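Local atomic coordinates of alkane monooxygenase (Geobacillus thermodenitrificans, PDB entry 3B9O), a protein that belongs to the luciferase-like monooxygenases, folds as a TIM barrel and holds flavin mononucleotide in a pocket of the chain. Residues C243-G248 with K347-S352; M277-C282 with A370-F375. All blocks are in the same frame, centred on the assembly; numbering follows the deposited sequence.

Interaction 1 of 2, residues C243-G248 with K347-S352. With FMN (flavin mononucleotide), chain C.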
loop_
_atom_site.group_PDB
_atom_site.type_symbol
_atom_site.label_atom_id
_atom_site.label_comp_id
_atom_site.label_asym_id
_atom_site.label_seq_id
_atom_site.Cartn_x
_atom_site.Cartn_y
_atom_site.Cartn_z
ATOM N N CYS A 243 -1.614 -9.730 0.545
ATOM C CA CYS A 243 -1.885 -8.844 1.664
ATOM C C CYS A 243 -2.955 -7.833 1.292
ATOM O O CYS A 243 -2.910 -7.251 0.200
ATOM C CB CYS A 243 -0.608 -8.081 2.077
ATOM S SG CYS A 243 0.783 -9.166 2.486
ATOM N N VAL A 244 -3.905 -7.599 2.209
ATOM C CA VAL A 244 -5.019 -6.698 1.935
ATOM C C VAL A 244 -4.973 -5.539 2.908
ATOM O O VAL A 244 -4.835 -5.749 4.099
ATOM C CB VAL A 244 -6.396 -7.442 1.995
ATOM C CG1 VAL A 244 -7.524 -6.536 1.548
ATOM C CG2 VAL A 244 -6.358 -8.714 1.155
ATOM N N PHE A 245 -5.032 -4.312 2.381
ATOM C CA PHE A 245 -5.087 -3.095 3.200
ATOM C C PHE A 245 -6.588 -2.709 3.288
ATOM O O PHE A 245 -7.171 -2.192 2.341
ATOM C CB PHE A 245 -4.208 -2.014 2.519
ATOM C CG PHE A 245 -4.098 -0.674 3.263
ATOM C CD1 PHE A 245 -3.593 0.450 2.570
ATOM C CD2 PHE A 245 -4.506 -0.505 4.605
ATOM C CE1 PHE A 245 -3.486 1.713 3.224
ATOM C CE2 PHE A 245 -4.387 0.767 5.274
ATOM C CZ PHE A 245 -3.889 1.865 4.566
ATOM N N LEU A 246 -7.183 -2.978 4.437
ATOM C CA LEU A 246 -8.603 -2.765 4.712
ATOM C C LEU A 246 -8.881 -1.398 5.307
ATOM O O LEU A 246 -8.060 -0.832 6.057
ATOM C CB LEU A 246 -9.036 -3.770 5.745
ATOM C CG LEU A 246 -9.660 -5.143 5.514
ATOM C CD1 LEU A 246 -9.703 -5.572 4.105
ATOM C CD2 LEU A 246 -9.027 -6.154 6.464
ATOM N N GLY A 247 -10.044 -0.859 4.958
ATOM C CA GLY A 247 -10.603 0.288 5.662
ATOM C C GLY A 247 -11.368 -0.196 6.876
ATOM O O GLY A 247 -11.840 -1.332 6.904
ATOM N N GLY A 248 -11.486 0.661 7.898
ATOM C CA GLY A 248 -12.224 0.304 9.110
ATOM C C GLY A 248 -11.433 0.632 10.346
ATOM O O GLY A 248 -10.198 0.514 10.349
ATOM N N LYS A 347 -11.323 9.883 10.386
ATOM C CA LYS A 347 -10.911 9.142 9.189
ATOM C C LYS A 347 -11.303 7.660 9.302
ATOM O O LYS A 347 -11.807 7.238 10.337
ATOM C CB LYS A 347 -9.409 9.319 8.955
ATOM C CG LYS A 347 -9.004 10.743 8.561
ATOM C CD LYS A 347 -8.857 10.912 7.042
ATOM C CE LYS A 347 -8.913 12.392 6.614
ATOM N NZ LYS A 347 -8.779 12.593 5.119
ATOM N N TRP A 348 -11.084 6.869 8.248
ATOM C CA TRP A 348 -11.494 5.458 8.301
ATOM C C TRP A 348 -10.442 4.501 8.920
ATOM O O TRP A 348 -10.495 3.282 8.690
ATOM C CB TRP A 348 -12.032 4.960 6.946
ATOM C CG TRP A 348 -13.165 3.892 7.087
ATOM C CD1 TRP A 348 -13.946 3.643 8.212
ATOM C CD2 TRP A 348 -13.644 2.988 6.066
ATOM N NE1 TRP A 348 -14.853 2.629 7.947
ATOM C CE2 TRP A 348 -14.697 2.213 6.646
ATOM C CE3 TRP A 348 -13.280 2.744 4.729
ATOM C CZ2 TRP A 348 -15.387 1.215 5.930
ATOM C CZ3 TRP A 348 -13.968 1.751 4.015
ATOM C CH2 TRP A 348 -15.016 1.001 4.624
ATOM N N PHE A 349 -9.509 5.076 9.693
ATOM C CA PHE A 349 -8.498 4.348 10.472
ATOM C C PHE A 349 -8.663 4.576 11.968
ATOM O O PHE A 349 -9.026 5.663 12.417
ATOM C CB PHE A 349 -7.082 4.801 10.073
ATOM C CG PHE A 349 -6.794 4.662 8.607
ATOM C CD1 PHE A 349 -6.960 3.420 7.955
ATOM C CD2 PHE A 349 -6.384 5.755 7.860
ATOM C CE1 PHE A 349 -6.705 3.263 6.578
ATOM C CE2 PHE A 349 -6.112 5.603 6.465
ATOM C CZ PHE A 349 -6.277 4.350 5.837
ATOM N N LYS A 350 -8.367 3.550 12.741
ATOM C CA LYS A 350 -8.229 3.677 14.185
ATOM C C LYS A 350 -7.224 4.798 14.576
ATOM O O LYS A 350 -6.112 4.895 14.035
ATOM C CB LYS A 350 -7.809 2.318 14.785
ATOM C CG LYS A 350 -7.440 2.318 16.268
ATOM C CD LYS A 350 -8.659 2.367 17.117
ATOM C CE LYS A 350 -8.372 2.094 18.594
ATOM N NZ LYS A 350 -9.719 1.932 19.277
ATOM N N LEU A 351 -7.637 5.636 15.524
ATOM C CA LEU A 351 -6.713 6.546 16.205
ATOM C C LEU A 351 -6.415 6.054 17.619
ATOM O O LEU A 351 -7.323 5.952 18.455
ATOM C CB LEU A 351 -7.259 7.980 16.235
ATOM C CG LEU A 351 -6.407 8.967 17.044
ATOM C CD1 LEU A 351 -4.939 8.988 16.587
ATOM C CD2 LEU A 351 -7.023 10.384 17.029
ATOM N N SER A 352 -5.161 5.717 17.885
ATOM C CA SER A 352 -4.769 5.332 19.240
ATOM C C SER A 352 -3.913 6.433 19.930
ATOM O O SER A 352 -2.832 6.794 19.460
ATOM C CB SER A 352 -4.073 3.956 19.227
ATOM O OG SER A 352 -3.854 3.498 20.551
HETATM N N1 FMN C . -6.234 4.426 -4.471
HETATM C C2 FMN C . -5.180 4.985 -5.108
HETATM O O2 FMN C . -5.345 5.379 -6.300
HETATM N N3 FMN C . -3.989 5.095 -4.434
HETATM C C4 FMN C . -3.847 4.646 -3.146
HETATM O O4 FMN C . -2.751 4.747 -2.557
HETATM C C4A FMN C . -4.937 4.057 -2.485
HETATM N N5 FMN C . -4.865 3.583 -1.205
HETATM C C5A FMN C . -5.972 3.034 -0.611
HETATM C C6 FMN C . -5.939 2.545 0.710
HETATM C C7 FMN C . -7.085 1.973 1.297
HETATM C C7M FMN C . -7.067 1.447 2.717
HETATM C C8 FMN C . -8.261 1.880 0.568
HETATM C C8M FMN C . -9.499 1.272 1.188
HETATM C C9 FMN C . -8.311 2.365 -0.744
HETATM C C9A FMN C . -7.177 2.945 -1.341
HETATM N N10 FMN C . -7.230 3.414 -2.614
HETATM C C10 FMN C . -6.143 3.969 -3.189
HETATM C "C1'" FMN C . -8.470 3.338 -3.417
HETATM C "C2'" FMN C . -8.417 2.103 -4.334
HETATM O "O2'" FMN C . -7.172 1.416 -4.197
HETATM C "C3'" FMN C . -8.639 2.377 -5.830
HETATM O "O3'" FMN C . -7.858 3.485 -6.327
HETATM C "C4'" FMN C . -10.133 2.438 -6.221
HETATM O "O4'" FMN C . -10.447 3.628 -6.951
HETATM C "C5'" FMN C . -11.110 2.330 -5.045
HETATM O "O5'" FMN C . -11.380 0.939 -4.923
HETATM P P FMN C . -12.781 0.355 -4.398
HETATM O O1P FMN C . -13.833 1.247 -5.037
HETATM O O2P FMN C . -12.743 -1.063 -4.887
HETATM O O3P FMN C . -12.778 0.537 -2.892
HETATM O O HOH W 1 -8.020 0.814 11.883
#

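Interaction 2 of 2, residues M277-C282 with A370-F375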
loop_
_atom_site.group_PDB
_atom_site.type_symbol
_atom_site.label_atom_id
_atom_site.label_comp_id
_atom_site.label_asym_id
_atom_site.label_seq_id
_atom_site.Cartn_x
_atom_site.Cartn_y
_atom_site.Cartn_z
ATOM N N MET A 277 -4.080 -9.707 6.538
ATOM C CA MET A 277 -5.028 -8.586 6.622
ATOM C C MET A 277 -4.361 -7.467 7.392
ATOM O O MET A 277 -3.858 -7.712 8.494
ATOM C CB MET A 277 -6.293 -9.043 7.351
ATOM C CG MET A 277 -7.016 -10.206 6.625
ATOM S SD MET A 277 -7.734 -9.752 5.034
ATOM C CE MET A 277 -8.305 -11.366 4.509
ATOM N N PHE A 278 -4.334 -6.270 6.796
ATOM C CA PHE A 278 -3.691 -5.067 7.342
ATOM C C PHE A 278 -4.747 -3.970 7.589
ATOM O O PHE A 278 -5.590 -3.741 6.745
ATOM C CB PHE A 278 -2.613 -4.549 6.369
ATOM C CG PHE A 278 -1.352 -5.390 6.365
ATOM C CD1 PHE A 278 -1.298 -6.593 5.653
ATOM C CD2 PHE A 278 -0.225 -4.982 7.088
ATOM C CE1 PHE A 278 -0.107 -7.394 5.638
ATOM C CE2 PHE A 278 0.955 -5.778 7.115
ATOM C CZ PHE A 278 1.001 -6.988 6.384
ATOM N N ALA A 279 -4.738 -3.372 8.780
ATOM C CA ALA A 279 -5.577 -2.234 9.093
ATOM C C ALA A 279 -4.733 -0.973 9.101
ATOM O O ALA A 279 -3.514 -1.050 9.264
ATOM C CB ALA A 279 -6.239 -2.438 10.458
ATOM N N GLY A 280 -5.351 0.188 8.881
ATOM C CA GLY A 280 -4.650 1.456 9.104
ATOM C C GLY A 280 -4.728 1.777 10.596
ATOM O O GLY A 280 -5.645 1.326 11.307
ATOM N N ILE A 281 -3.744 2.525 11.095
ATOM C CA ILE A 281 -3.783 3.038 12.467
ATOM C C ILE A 281 -2.959 4.318 12.525
ATOM O O ILE A 281 -1.910 4.424 11.895
ATOM C CB ILE A 281 -3.261 1.985 13.528
ATOM C CG1 ILE A 281 -3.453 2.531 14.977
ATOM C CG2 ILE A 281 -1.845 1.583 13.249
ATOM C CD1 ILE A 281 -3.375 1.487 16.079
ATOM N N CYS A 282 -3.470 5.306 13.247
ATOM C CA CYS A 282 -2.708 6.499 13.580
ATOM C C CYS A 282 -2.382 6.423 15.069
ATOM O O CYS A 282 -3.240 6.082 15.887
ATOM C CB CYS A 282 -3.500 7.777 13.294
ATOM S SG CYS A 282 -4.355 7.879 11.706
ATOM N N ALA A 370 -10.205 -9.029 15.822
ATOM C CA ALA A 370 -10.674 -8.858 14.416
ATOM C C ALA A 370 -9.987 -9.794 13.396
ATOM O O ALA A 370 -10.393 -9.879 12.207
ATOM C CB ALA A 370 -10.561 -7.423 13.971
ATOM N N GLY A 371 -8.955 -10.487 13.850
ATOM C CA GLY A 371 -8.152 -11.322 12.960
ATOM C C GLY A 371 -7.260 -10.545 12.037
ATOM O O GLY A 371 -6.919 -10.997 10.935
ATOM N N ILE A 372 -6.845 -9.368 12.465
ATOM C CA ILE A 372 -5.941 -8.641 11.595
ATOM C C ILE A 372 -4.465 -9.112 11.830
ATOM O O ILE A 372 -4.109 -9.559 12.936
ATOM C CB ILE A 372 -6.186 -7.091 11.571
ATOM C CG1 ILE A 372 -5.625 -6.389 12.760
ATOM C CG2 ILE A 372 -7.678 -6.644 11.349
ATOM C CD1 ILE A 372 -4.509 -5.577 12.276
ATOM N N ASP A 373 -3.635 -9.036 10.790
ATOM C CA ASP A 373 -2.268 -9.552 10.852
ATOM C C ASP A 373 -1.238 -8.453 10.995
ATOM O O ASP A 373 -0.117 -8.716 11.396
ATOM C CB ASP A 373 -1.950 -10.348 9.578
ATOM C CG ASP A 373 -2.829 -11.574 9.436
ATOM O OD1 ASP A 373 -3.650 -11.619 8.501
ATOM O OD2 ASP A 373 -2.717 -12.471 10.298
ATOM N N GLY A 374 -1.593 -7.230 10.644
ATOM C CA GLY A 374 -0.636 -6.128 10.686
ATOM C C GLY A 374 -1.315 -4.784 10.503
ATOM O O GLY A 374 -2.530 -4.706 10.332
ATOM N N PHE A 375 -0.509 -3.737 10.520
ATOM C CA PHE A 375 -0.980 -2.377 10.396
ATOM C C PHE A 375 -0.150 -1.581 9.400
ATOM O O PHE A 375 1.088 -1.742 9.311
ATOM C CB PHE A 375 -0.927 -1.644 11.765
ATOM C CG PHE A 375 -1.835 -2.245 12.814
ATOM C CD1 PHE A 375 -1.385 -3.299 13.608
ATOM C CD2 PHE A 375 -3.139 -1.793 12.964
ATOM C CE1 PHE A 375 -2.204 -3.872 14.580
ATOM C CE2 PHE A 375 -3.967 -2.336 13.958
ATOM C CZ PHE A 375 -3.491 -3.390 14.753
#

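Interaction 1 of 2, residues C243-G248 with K347-S352
The rings of Phe245 and Phe349 meet rim to rim, their planes only 6° apart and neither lying over the other, with Phe245 CE2 3.6 Å from Phe349 CE1. One face of the Phe245 ring receives the flavin mononucleotide: methyl carbon C7M sits 3.4 Å above the plane, over the ring centre. The same methyl lies at the edge of the Phe349 ring, as does the carbonyl oxygen of Leu246. The Phe245 ring reaches the flavin because chi1 of -178° swings CG to the far side of CB from the backbone N. Phenylalanine suits this place, since a flat apolar ring can offer a face to a methyl group and a rim to a second ring; Phe10 and Phe55 add edge-to-face partners.

The indole of Trp348 lies against backbone instead. Gly247 CA stands over its six-membered ring, 4.1 Å from the centroid, and Gly248 CA over the five-membered ring at 3.8 Å, both as CH-pi contacts. Glycine fits at both positions: the indole occupies the space on the side of Gly247 where a CB would lie, and the backbone angles of Gly248 strongly favour a residue without CB. These segments belong to the TIM barrel of the luciferase-like monooxygenases, where strands 243-246 and 350-354 are both neighbours of strand 276-285, and the contact joins the loop after the first strand with the approach to the second.

Gly248 N, which also lies over the indole face, donates to Trp348 O across 2.9 Å. A water links the segments, hydrogen-bonded to Gly248 O at 2.7 Å and accepting from Lys350 N at 2.9 Å. The long Lys350 side chain leads away from the contact, as befits a partly exposed position, while Lys249 NZ bonds to Lys347 O.

Interaction 2 of 2, residues M277-C282 with A370-F375
Strands 276-285 and 374-378 begin their parallel pairing here, with Phe278 opposite Gly374 and Ala279 opposite Phe375; Ala279 N donates to Gly374 O over 3.0 Å. Just before the bridges, Met277 O is gripped by two amides: Asp373 N at 2.7 Å, in the carbonyl plane, and Gly374 N at 3.2 Å, tilted from it. The Asp373 side chain completes the hold, its OD1 taking the Met277 N-H through the anti lone pair at 2.8 Å. Its CG stands anti to the carbonyl carbon (chi1 -63°), which turns the carboxylate back to that amide. Aspartate is apt because its short acceptor satisfies a strand N-H while its own backbone N-H serves the same residue.

This is the entry of a barrel strand from the preceding helix: helix 356-370 ends, Gly371 takes a positive phi that glycine adopts readily, and the chain turns into strand 374-378 of the TIM barrel. Gly374 packs against one face of the Phe278 ring, its N over that face, and the ring takes up the place where a CB would lie; Phe278 also meets Tyr225.

On the sheet face of Ala279 and Phe375, the small Ala279 CB is touched by both Ile372 CD1 and Phe375 CD2, each at 4.0 Å. CD1 of Ile372 also lies 3.4 Å above the Phe375 ring plane, displaced toward the rim. Farther along, the CG2 branch of Ile281 supplies the methyl that meets the ring, 3.6 Å from Phe375 CD2, the two side chains crossing at a slant, with Gly280 O at the ring's edge. Met363 of helix 356-370 touches both Ile281 and Phe375, and Leu366 and Val367 of that helix pack on Phe375. Met277, bent at chi2, turns its end away from Asp373 toward Val258, Ile261 and Arg262 of helix 251-265.

The centres of the two interactions lie about 7 Å apart, on the same side of the chain's centre, and their segments alternate in sequence: 243-248, 277-282, 347-352, 370-375. Strand 276-285 joins them, since it is a neighbour of strands 243-246, 350-354 and 374-378 in the parallel barrel sheet. Val244 O with Phe278 N and Lys350 O with Cys282 N are probable hydrogen bonds, each 2.8 Å long, and Phe349 CD1 packs on Gly280 CA at 3.2 Å. Interaction 1 meets the flavin mononucleotide directly, whereas interaction 2 pairs strands 276-285 and 374-378 of the barrel sheet, with Gly280 CA 6.8 Å from C7M of the flavin mononucleotide.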